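Local coordinates for 27kDa outer membrane protein (PDB 3GYK) that probably works as a thiol-disulfide oxidoreductase, the chain being the DsbA-like thioredoxin domain of a longer protein, at residues 43-54 and 161-172; 56-64 and 129-137. One frame throughout, in Å; residues are numbered along the deposited sequence. Where two conformers were deposited one is given.

In the fold
Both contacts lie within the DsbA-like thioredoxin domain, on opposite sides of the chain's centre, with their own centres about 21 Å apart. Interaction 1 pairs helix 35-50 and the turn after it with helix 161-174, and is partly buried; its polar groups sit at the two ends of an apolar middle. Interaction 2 is buried deeper and sets helix 124-140 across strand 54-60 and the loop after it, with an arginine, a histidine and a serine enclosed between them. Helix 35-50 and strand 54-60 are consecutive in the chain. Along the sequence, both segments of interaction 2 lie between those of interaction 1.

Interaction 1. Residues 43-54 and 161-172; sequences EVQGLVDADPNV and QSQLQDAVDRAR
The carboxylate of D51, just past helix 35-50, is gripped at both oxygens. R172 meets it end-on, NH1 giving a 2.8 Å bond to the syn lone pair of D51 OD2 and NH2 reaching OD1 at 3.0 Å and, weakly, N53 O. Q165 NE2 takes the anti lone pair of D51 OD2 at 2.9 Å, nearly straight at 168°, its amide almost coplanar with the carboxylate, and also bonds D169 OD1. On its anti side, slightly out of plane, D51 OD1 accepts from N53 N and closes an Asx turn. With an alanine here, R172 would probably keep its salt bridge to D23 but lose this carboxylate, N53 N would lose its turn acceptor, and the Q165 amide would be held by D169 alone among the partners described.

In this thioredoxin-type domain the two helices lie side by side against strands 24-30 and 147-150, their axes crossing at -49° and approaching to 8.8 Å. Knobs-into-holes packing joins them: L47 enters the hole formed by Q161, L164, Q165 and V168, its CD2 lying 4.0 Å from L164 CB, while V54 CG2 rests on V168 CG1.

Q161 is the reciprocal knob, set among E43, G46, L47 and A50. With CG anti to the backbone N (chi1 176°) and the chain extended, its amide is laid along the backbone of G46, OE1 coming 3.4 Å from G46 CA, where a side chain would clash. At this end Q161 N donates to the anti lone pair of E43 OE1 at 2.7 Å, and a water bridges that oxygen to Q161 OE1.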
loop_
_atom_site.group_PDB
_atom_site.type_symbol
_atom_site.label_atom_id
_atom_site.label_comp_id
_atom_site.label_asym_id
_atom_site.label_seq_id
_atom_site.Cartn_x
_atom_site.Cartn_y
_atom_site.Cartn_z
ATOM N N GLU A 43 -4.088 8.769 -8.553
ATOM C CA GLU A 43 -3.700 8.059 -9.780
ATOM C C GLU A 43 -4.042 6.576 -9.676
ATOM O O GLU A 43 -4.634 6.009 -10.609
ATOM C CB GLU A 43 -2.195 8.222 -10.051
ATOM C CG GLU A 43 -1.757 9.698 -10.051
ATOM C CD GLU A 43 -2.588 10.580 -10.978
ATOM O OE1 GLU A 43 -2.893 10.178 -12.126
ATOM O OE2 GLU A 43 -2.949 11.704 -10.565
ATOM N N VAL A 44 -3.712 5.991 -8.534
ATOM C CA VAL A 44 -4.006 4.566 -8.266
ATOM C C VAL A 44 -5.522 4.361 -8.133
ATOM O O VAL A 44 -6.089 3.442 -8.766
ATOM C CB VAL A 44 -3.260 4.041 -7.031
ATOM C CG1 VAL A 44 -3.608 2.564 -6.755
ATOM C CG2 VAL A 44 -1.739 4.166 -7.208
ATOM N N GLN A 45 -6.211 5.236 -7.379
ATOM C CA GLN A 45 -7.689 5.153 -7.323
ATOM C C GLN A 45 -8.308 5.269 -8.711
ATOM O O GLN A 45 -9.267 4.554 -9.048
ATOM C CB GLN A 45 -8.288 6.251 -6.438
ATOM C CG GLN A 45 -8.053 6.089 -4.950
ATOM C CD GLN A 45 -8.709 7.216 -4.124
ATOM O OE1 GLN A 45 -8.873 8.327 -4.609
ATOM N NE2 GLN A 45 -9.066 6.928 -2.878
ATOM N N GLY A 46 -7.766 6.176 -9.519
ATOM C CA GLY A 46 -8.235 6.364 -10.883
ATOM C C GLY A 46 -8.065 5.105 -11.723
ATOM O O GLY A 46 -8.991 4.689 -12.422
ATOM N N LEU A 47 -6.881 4.508 -11.647
ATOM C CA LEU A 47 -6.613 3.253 -12.348
ATOM C C LEU A 47 -7.650 2.173 -11.996
ATOM O O LEU A 47 -8.242 1.597 -12.897
ATOM C CB LEU A 47 -5.212 2.746 -12.022
ATOM C CG LEU A 47 -4.876 1.369 -12.602
ATOM C CD1 LEU A 47 -4.673 1.477 -14.109
ATOM C CD2 LEU A 47 -3.613 0.853 -11.920
ATOM N N VAL A 48 -7.828 1.943 -10.693
ATOM C CA VAL A 48 -8.784 0.969 -10.147
ATOM C C VAL A 48 -10.226 1.236 -10.565
ATOM O O VAL A 48 -11.009 0.291 -10.769
ATOM C CB VAL A 48 -8.709 0.917 -8.608
ATOM C CG1 VAL A 48 -9.938 0.231 -8.044
ATOM C CG2 VAL A 48 -7.428 0.220 -8.154
ATOM N N ASP A 49 -10.588 2.511 -10.712
ATOM C CA ASP A 49 -11.938 2.865 -11.157
ATOM C C ASP A 49 -12.135 2.631 -12.649
ATOM O O ASP A 49 -13.231 2.304 -13.093
ATOM C CB ASP A 49 -12.242 4.336 -10.853
ATOM C CG ASP A 49 -12.318 4.613 -9.377
ATOM O OD1 ASP A 49 -12.290 3.639 -8.600
ATOM O OD2 ASP A 49 -12.388 5.795 -8.985
ATOM N N ALA A 50 -11.065 2.821 -13.411
ATOM C CA ALA A 50 -11.104 2.727 -14.858
ATOM C C ALA A 50 -10.981 1.287 -15.344
ATOM O O ALA A 50 -11.559 0.925 -16.378
ATOM C CB ALA A 50 -9.972 3.557 -15.439
ATOM N N ASP A 51 -10.234 0.483 -14.594
ATOM C CA ASP A 51 -9.868 -0.870 -15.005
ATOM C C ASP A 51 -10.284 -1.880 -13.935
ATOM O O ASP A 51 -9.568 -2.071 -12.946
ATOM C CB ASP A 51 -8.349 -0.970 -15.240
ATOM C CG ASP A 51 -7.961 -2.229 -16.021
ATOM O OD1 ASP A 51 -8.633 -3.278 -15.844
ATOM O OD2 ASP A 51 -6.993 -2.163 -16.829
ATOM N N PRO A 52 -11.440 -2.537 -14.145
ATOM C CA PRO A 52 -11.966 -3.465 -13.154
ATOM C C PRO A 52 -11.244 -4.815 -13.158
ATOM O O PRO A 52 -11.674 -5.734 -12.457
ATOM C CB PRO A 52 -13.427 -3.646 -13.585
ATOM C CG PRO A 52 -13.429 -3.446 -15.055
ATOM C CD PRO A 52 -12.330 -2.404 -15.312
ATOM N N ASN A 53 -10.180 -4.941 -13.949
ATOM C CA ASN A 53 -9.449 -6.205 -14.039
ATOM C C ASN A 53 -8.024 -6.061 -13.490
ATOM O O ASN A 53 -7.117 -6.820 -13.850
ATOM C CB ASN A 53 -9.472 -6.718 -15.493
ATOM C CG ASN A 53 -9.236 -8.224 -15.596
ATOM O OD1 ASN A 53 -9.475 -8.980 -14.645
ATOM N ND2 ASN A 53 -8.835 -8.672 -16.781
ATOM N N VAL A 54 -7.830 -5.067 -12.621
ATOM C CA VAL A 54 -6.521 -4.806 -11.976
ATOM C C VAL A 54 -6.645 -5.197 -10.511
ATOM O O VAL A 54 -7.593 -4.811 -9.811
ATOM C CB VAL A 54 -6.115 -3.317 -12.095
ATOM C CG1 VAL A 54 -4.937 -2.979 -11.157
ATOM C CG2 VAL A 54 -5.721 -2.970 -13.560
ATOM N N GLN A 161 -1.881 8.172 -13.640
ATOM C CA GLN A 161 -2.815 7.101 -14.000
ATOM C C GLN A 161 -2.624 6.590 -15.430
ATOM O O GLN A 161 -2.622 5.379 -15.646
ATOM C CB GLN A 161 -4.249 7.554 -13.824
ATOM C CG GLN A 161 -5.280 6.497 -14.278
ATOM C CD GLN A 161 -6.705 7.041 -14.222
ATOM O OE1 GLN A 161 -6.966 8.020 -13.520
ATOM N NE2 GLN A 161 -7.629 6.424 -14.977
ATOM N N SER A 162 -2.464 7.490 -16.386
ATOM C CA SER A 162 -2.259 7.065 -17.780
ATOM C C SER A 162 -1.002 6.195 -17.930
ATOM O O SER A 162 -0.965 5.295 -18.748
ATOM C CB SER A 162 -2.203 8.260 -18.736
ATOM O OG SER A 162 -1.082 9.059 -18.397
ATOM N N GLN A 163 0.031 6.457 -17.120
ATOM C CA GLN A 163 1.252 5.657 -17.197
ATOM C C GLN A 163 1.077 4.297 -16.557
ATOM O O GLN A 163 1.576 3.279 -17.068
ATOM C CB GLN A 163 2.418 6.407 -16.537
ATOM C CG GLN A 163 2.781 7.686 -17.270
ATOM C CD GLN A 163 3.880 8.441 -16.521
ATOM O OE1 GLN A 163 3.660 8.950 -15.410
ATOM N NE2 GLN A 163 5.078 8.477 -17.110
ATOM N N LEU A 164 0.348 4.265 -15.448
ATOM C CA LEU A 164 -0.037 2.997 -14.836
ATOM C C LEU A 164 -0.877 2.177 -15.842
ATOM O O LEU A 164 -0.631 0.982 -16.025
ATOM C CB LEU A 164 -0.839 3.219 -13.526
ATOM C CG LEU A 164 0.084 3.662 -12.370
ATOM C CD1 LEU A 164 -0.719 4.262 -11.253
ATOM C CD2 LEU A 164 0.922 2.492 -11.843
ATOM N N GLN A 165 -1.846 2.822 -16.485
ATOM C CA GLN A 165 -2.705 2.111 -17.435
ATOM C C GLN A 165 -1.896 1.568 -18.605
ATOM O O GLN A 165 -2.131 0.438 -19.049
ATOM C CB GLN A 165 -3.857 3.000 -17.925
ATOM C CG GLN A 165 -4.907 2.278 -18.770
ATOM C CD GLN A 165 -5.709 1.298 -17.926
ATOM O OE1 GLN A 165 -6.534 1.713 -17.110
ATOM N NE2 GLN A 165 -5.450 -0.000 -18.096
ATOM N N ASP A 166 -0.945 2.357 -19.105
ATOM C CA ASP A 166 -0.085 1.877 -20.183
ATOM C C ASP A 166 0.689 0.630 -19.745
ATOM O O ASP A 166 0.814 -0.321 -20.520
ATOM C CB ASP A 166 0.880 2.962 -20.655
ATOM C CG ASP A 166 1.800 2.473 -21.754
ATOM O OD1 ASP A 166 1.290 2.030 -22.798
ATOM O OD2 ASP A 166 3.032 2.520 -21.574
ATOM N N ALA A 167 1.197 0.639 -18.512
ATOM C CA ALA A 167 1.972 -0.493 -17.989
ATOM C C ALA A 167 1.077 -1.726 -17.873
ATOM O O ALA A 167 1.479 -2.851 -18.225
ATOM C CB ALA A 167 2.625 -0.137 -16.646
ATOM N N VAL A 168 -0.150 -1.501 -17.402
ATOM C CA VAL A 168 -1.124 -2.580 -17.291
ATOM C C VAL A 168 -1.434 -3.137 -18.688
ATOM O O VAL A 168 -1.433 -4.366 -18.901
ATOM C CB VAL A 168 -2.417 -2.091 -16.598
ATOM C CG1 VAL A 168 -3.585 -3.078 -16.816
ATOM C CG2 VAL A 168 -2.152 -1.889 -15.115
ATOM N N ASP A 169 -1.723 -2.244 -19.641
ATOM C CA ASP A 169 -2.066 -2.697 -21.002
ATOM C C ASP A 169 -0.917 -3.499 -21.627
ATOM O O ASP A 169 -1.138 -4.508 -22.308
ATOM C CB ASP A 169 -2.434 -1.512 -21.918
ATOM C CG ASP A 169 -3.726 -0.798 -21.485
ATOM O OD1 ASP A 169 -4.519 -1.351 -20.680
ATOM O OD2 ASP A 169 -3.940 0.336 -21.960
ATOM N N ARG A 170 0.308 -3.037 -21.399
ATOM C CA ARG A 170 1.502 -3.719 -21.953
ATOM C C ARG A 170 1.661 -5.119 -21.366
ATOM O O ARG A 170 2.004 -6.063 -22.078
ATOM C CB ARG A 170 2.773 -2.891 -21.696
ATOM C CG ARG A 170 2.970 -1.838 -22.743
ATOM C CD ARG A 170 4.115 -0.868 -22.422
ATOM N NE ARG A 170 3.917 0.353 -23.203
ATOM C CZ ARG A 170 4.228 0.480 -24.495
ATOM N NH1 ARG A 170 4.783 -0.531 -25.165
ATOM N NH2 ARG A 170 3.991 1.629 -25.124
ATOM N N ALA A 171 1.393 -5.234 -20.068
ATOM C CA ALA A 171 1.463 -6.512 -19.374
ATOM C C ALA A 171 0.478 -7.496 -19.972
ATOM O O ALA A 171 0.802 -8.669 -20.180
ATOM C CB ALA A 171 1.216 -6.323 -17.844
ATOM N N ARG A 172 -0.719 -7.010 -20.298
ATOM C CA ARG A 172 -1.731 -7.883 -20.897
ATOM C C ARG A 172 -1.317 -8.307 -22.288
ATOM O O ARG A 172 -1.505 -9.464 -22.661
ATOM C CB ARG A 172 -3.096 -7.201 -20.944
ATOM C CG ARG A 172 -3.655 -6.990 -19.575
ATOM C CD ARG A 172 -5.134 -6.644 -19.611
ATOM N NE ARG A 172 -5.629 -6.486 -18.244
ATOM C CZ ARG A 172 -6.161 -5.363 -17.763
ATOM N NH1 ARG A 172 -6.335 -4.306 -18.558
ATOM N NH2 ARG A 172 -6.583 -5.322 -16.508
HETATM O O HOH W 1 -5.999 10.611 -12.439
#

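Interaction 2. Residues 56-64 and 129-137; sequences LVYREWPIL and HIAQSMALA
The guanidinium of R59 lies flat on the H129 ring, planes 14° apart and NH2 over the ring centre, while L136 CD1 lies over the rim of its other face. Bends at chi2 (-50°) and chi3 fold the chain back so that NE points at S133 OG, 3.0 Å away and in the guanidinium plane. The same hydroxyl donates to E60 O at 2.8 Å, from above the carbonyl plane. H129 uses NE2, in the plane of its ring, to accept from E60 N at 2.9 Å, and its ND1 bonds N13 O, which fixes the ring's rotation. R59 NH1 has a salt bridge with D11.

Beyond this enclosed polar cluster the packing turns apolar. A137 CB sits over the six-membered ring of W61 in a CH-pi contact, 3.4 Å from its centroid, and I130 CG2 meets P62 CG at 3.7 Å. The outer margin is looser: the exposed selenomethionine M134 runs its CG past the indole edge near W61 NE1. Nearly at right angles (99°) to the strand, this is the crosswise helix of the thioredoxin fold, on the sheet face away from 35-50 and 161-174, following the helical insertion of DsbA-like proteins.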
loop_
_atom_site.group_PDB
_atom_site.type_symbol
_atom_site.label_atom_id
_atom_site.label_comp_id
_atom_site.label_asym_id
_atom_site.label_seq_id
_atom_site.Cartn_x
_atom_site.Cartn_y
_atom_site.Cartn_z
ATOM N N LEU A 56 -4.680 -4.978 -6.912
ATOM C CA LEU A 56 -3.726 -4.025 -6.321
ATOM C C LEU A 56 -3.221 -4.524 -4.971
ATOM O O LEU A 56 -4.017 -4.695 -4.042
ATOM C CB LEU A 56 -4.410 -2.675 -6.145
ATOM C CG LEU A 56 -3.635 -1.591 -5.416
ATOM C CD1 LEU A 56 -2.511 -1.133 -6.313
ATOM C CD2 LEU A 56 -4.581 -0.456 -5.150
ATOM N N VAL A 57 -1.908 -4.758 -4.866
ATOM C CA VAL A 57 -1.295 -5.362 -3.668
ATOM C C VAL A 57 -0.504 -4.253 -2.964
ATOM O O VAL A 57 0.275 -3.527 -3.601
ATOM C CB VAL A 57 -0.379 -6.580 -4.013
ATOM C CG1 VAL A 57 0.519 -6.970 -2.800
ATOM C CG2 VAL A 57 -1.231 -7.785 -4.454
ATOM N N TYR A 58 -0.684 -4.134 -1.653
ATOM C CA TYR A 58 -0.001 -3.072 -0.911
ATOM C C TYR A 58 1.146 -3.571 -0.049
ATOM O O TYR A 58 0.987 -4.543 0.720
ATOM C CB TYR A 58 -1.015 -2.347 -0.030
ATOM C CG TYR A 58 -1.813 -1.270 -0.729
ATOM C CD1 TYR A 58 -1.569 -0.917 -2.056
ATOM C CD2 TYR A 58 -2.764 -0.559 -0.033
ATOM C CE1 TYR A 58 -2.277 0.133 -2.673
ATOM C CE2 TYR A 58 -3.478 0.475 -0.638
ATOM C CZ TYR A 58 -3.224 0.820 -1.947
ATOM O OH TYR A 58 -3.943 1.839 -2.526
ATOM N N ARG A 59 2.293 -2.890 -0.155
ATOM C CA ARG A 59 3.405 -3.099 0.751
ATOM C C ARG A 59 3.587 -1.803 1.562
ATOM O O ARG A 59 4.014 -0.748 1.027
ATOM C CB ARG A 59 4.723 -3.373 -0.007
ATOM C CG ARG A 59 4.768 -4.676 -0.861
ATOM C CD ARG A 59 4.312 -5.956 -0.129
ATOM N NE ARG A 59 4.839 -6.119 1.228
ATOM C CZ ARG A 59 4.763 -7.263 1.902
ATOM N NH1 ARG A 59 4.228 -8.353 1.299
ATOM N NH2 ARG A 59 5.162 -7.324 3.183
ATOM N N GLU A 60 3.258 -1.888 2.838
ATOM C CA GLU A 60 3.522 -0.774 3.754
ATOM C C GLU A 60 5.010 -0.771 3.985
ATOM O O GLU A 60 5.571 -1.751 4.506
ATOM C CB GLU A 60 2.770 -1.020 5.068
ATOM C CG GLU A 60 1.264 -1.057 4.905
ATOM C CD GLU A 60 0.627 0.334 5.145
ATOM O OE1 GLU A 60 1.363 1.270 5.520
ATOM O OE2 GLU A 60 -0.610 0.461 4.983
ATOM N N TRP A 61 5.663 0.329 3.593
ATOM C CA TRP A 61 7.116 0.447 3.701
ATOM C C TRP A 61 7.452 1.774 4.376
ATOM O O TRP A 61 7.833 2.759 3.720
ATOM C CB TRP A 61 7.766 0.337 2.310
ATOM C CG TRP A 61 9.259 0.239 2.355
ATOM C CD1 TRP A 61 10.028 -0.267 3.380
ATOM C CD2 TRP A 61 10.178 0.671 1.342
ATOM N NE1 TRP A 61 11.365 -0.166 3.065
ATOM C CE2 TRP A 61 11.485 0.395 1.823
ATOM C CE3 TRP A 61 10.025 1.248 0.065
ATOM C CZ2 TRP A 61 12.637 0.709 1.095
ATOM C CZ3 TRP A 61 11.192 1.562 -0.663
ATOM C CH2 TRP A 61 12.458 1.288 -0.151
ATOM N N PRO A 62 7.231 1.826 5.705
ATOM C CA PRO A 62 7.484 3.070 6.443
ATOM C C PRO A 62 9.002 3.347 6.547
ATOM O O PRO A 62 9.745 2.557 7.142
ATOM C CB PRO A 62 6.852 2.796 7.809
ATOM C CG PRO A 62 6.958 1.261 7.971
ATOM C CD PRO A 62 6.587 0.794 6.556
ATOM N N ILE A 63 9.436 4.442 5.940
ATOM C CA ILE A 63 10.867 4.785 5.848
ATOM C C ILE A 63 11.164 6.226 6.228
ATOM O O ILE A 63 12.318 6.611 6.288
ATOM C CB ILE A 63 11.453 4.444 4.430
ATOM C CG1 ILE A 63 10.686 5.177 3.323
ATOM C CG2 ILE A 63 11.448 2.893 4.199
ATOM C CD1 ILE A 63 11.291 5.030 1.887
ATOM N N LEU A 64 10.129 7.017 6.500
ATOM C CA LEU A 64 10.309 8.451 6.748
ATOM C C LEU A 64 10.136 8.794 8.222
ATOM O O LEU A 64 9.906 9.953 8.574
ATOM C CB LEU A 64 9.350 9.285 5.871
ATOM C CG LEU A 64 9.529 9.110 4.363
ATOM C CD1 LEU A 64 8.567 9.998 3.612
ATOM C CD2 LEU A 64 10.979 9.463 3.950
ATOM N N HIS A 129 4.957 -8.051 8.342
ATOM C CA HIS A 129 4.664 -7.372 7.057
ATOM C C HIS A 129 5.723 -6.309 6.753
ATOM O O HIS A 129 6.305 -6.257 5.668
ATOM C CB HIS A 129 3.285 -6.727 7.051
ATOM C CG HIS A 129 3.000 -5.938 5.808
ATOM N ND1 HIS A 129 2.203 -6.422 4.793
ATOM C CD2 HIS A 129 3.449 -4.724 5.390
ATOM C CE1 HIS A 129 2.146 -5.524 3.816
ATOM N NE2 HIS A 129 2.906 -4.495 4.148
ATOM N N ILE A 130 5.970 -5.435 7.717
ATOM C CA ILE A 130 6.893 -4.318 7.460
ATOM C C ILE A 130 8.299 -4.826 7.166
ATOM O O ILE A 130 8.970 -4.306 6.262
ATOM C CB ILE A 130 6.861 -3.309 8.637
ATOM C CG1 ILE A 130 5.481 -2.635 8.716
ATOM C CG2 ILE A 130 7.957 -2.247 8.460
ATOM C CD1 ILE A 130 5.192 -1.906 10.075
ATOM N N ALA A 131 8.751 -5.844 7.895
ATOM C CA ALA A 131 10.067 -6.416 7.646
ATOM C C ALA A 131 10.163 -6.998 6.238
ATOM O O ALA A 131 11.204 -6.874 5.573
ATOM C CB ALA A 131 10.393 -7.501 8.673
ATOM N N GLN A 132 9.078 -7.660 5.800
ATOM C CA GLN A 132 9.076 -8.221 4.436
ATOM C C GLN A 132 9.022 -7.117 3.385
ATOM O O GLN A 132 9.619 -7.268 2.313
ATOM C CB GLN A 132 7.909 -9.226 4.277
ATOM C CG GLN A 132 7.729 -9.823 2.875
ATOM C CD GLN A 132 8.886 -10.673 2.395
ATOM O OE1 GLN A 132 9.947 -10.763 3.027
ATOM N NE2 GLN A 132 8.664 -11.373 1.260
ATOM N N SER A 133 8.312 -6.016 3.656
ATOM C CA SER A 133 8.340 -4.891 2.705
ATOM C C SER A 133 9.768 -4.385 2.527
ATOM O O SER A 133 10.202 -4.147 1.387
ATOM C CB SER A 133 7.440 -3.754 3.136
ATOM O OG SER A 133 6.069 -4.136 3.159
HETATM N N MSE A 134 10.502 -4.237 3.635
HETATM C CA MSE A 134 11.921 -3.816 3.542
HETATM C C MSE A 134 12.731 -4.800 2.687
HETATM O O MSE A 134 13.551 -4.385 1.872
HETATM C CB MSE A 134 12.570 -3.660 4.930
HETATM C CG MSE A 134 11.749 -2.686 5.751
HETATM SE SE MSE A 134 12.208 -2.574 7.630
HETATM C CE MSE A 134 11.260 -0.846 7.848
ATOM N N ALA A 135 12.531 -6.100 2.910
ATOM C CA ALA A 135 13.290 -7.106 2.190
ATOM C C ALA A 135 12.937 -7.081 0.701
ATOM O O ALA A 135 13.835 -7.131 -0.150
ATOM C CB ALA A 135 13.080 -8.519 2.789
ATOM N N LEU A 136 11.648 -6.983 0.389
ATOM C CA LEU A 136 11.235 -6.982 -1.031
ATOM C C LEU A 136 11.776 -5.718 -1.722
ATOM O O LEU A 136 12.244 -5.790 -2.868
ATOM C CB LEU A 136 9.709 -7.039 -1.175
ATOM C CG LEU A 136 9.100 -8.423 -0.847
ATOM C CD1 LEU A 136 7.602 -8.278 -0.724
ATOM C CD2 LEU A 136 9.452 -9.485 -1.909
ATOM N N ALA A 137 11.701 -4.584 -1.021
ATOM C CA ALA A 137 12.213 -3.332 -1.602
ATOM C C ALA A 137 13.691 -3.492 -1.944
ATOM O O ALA A 137 14.114 -3.097 -3.044
ATOM C CB ALA A 137 11.989 -2.125 -0.660
#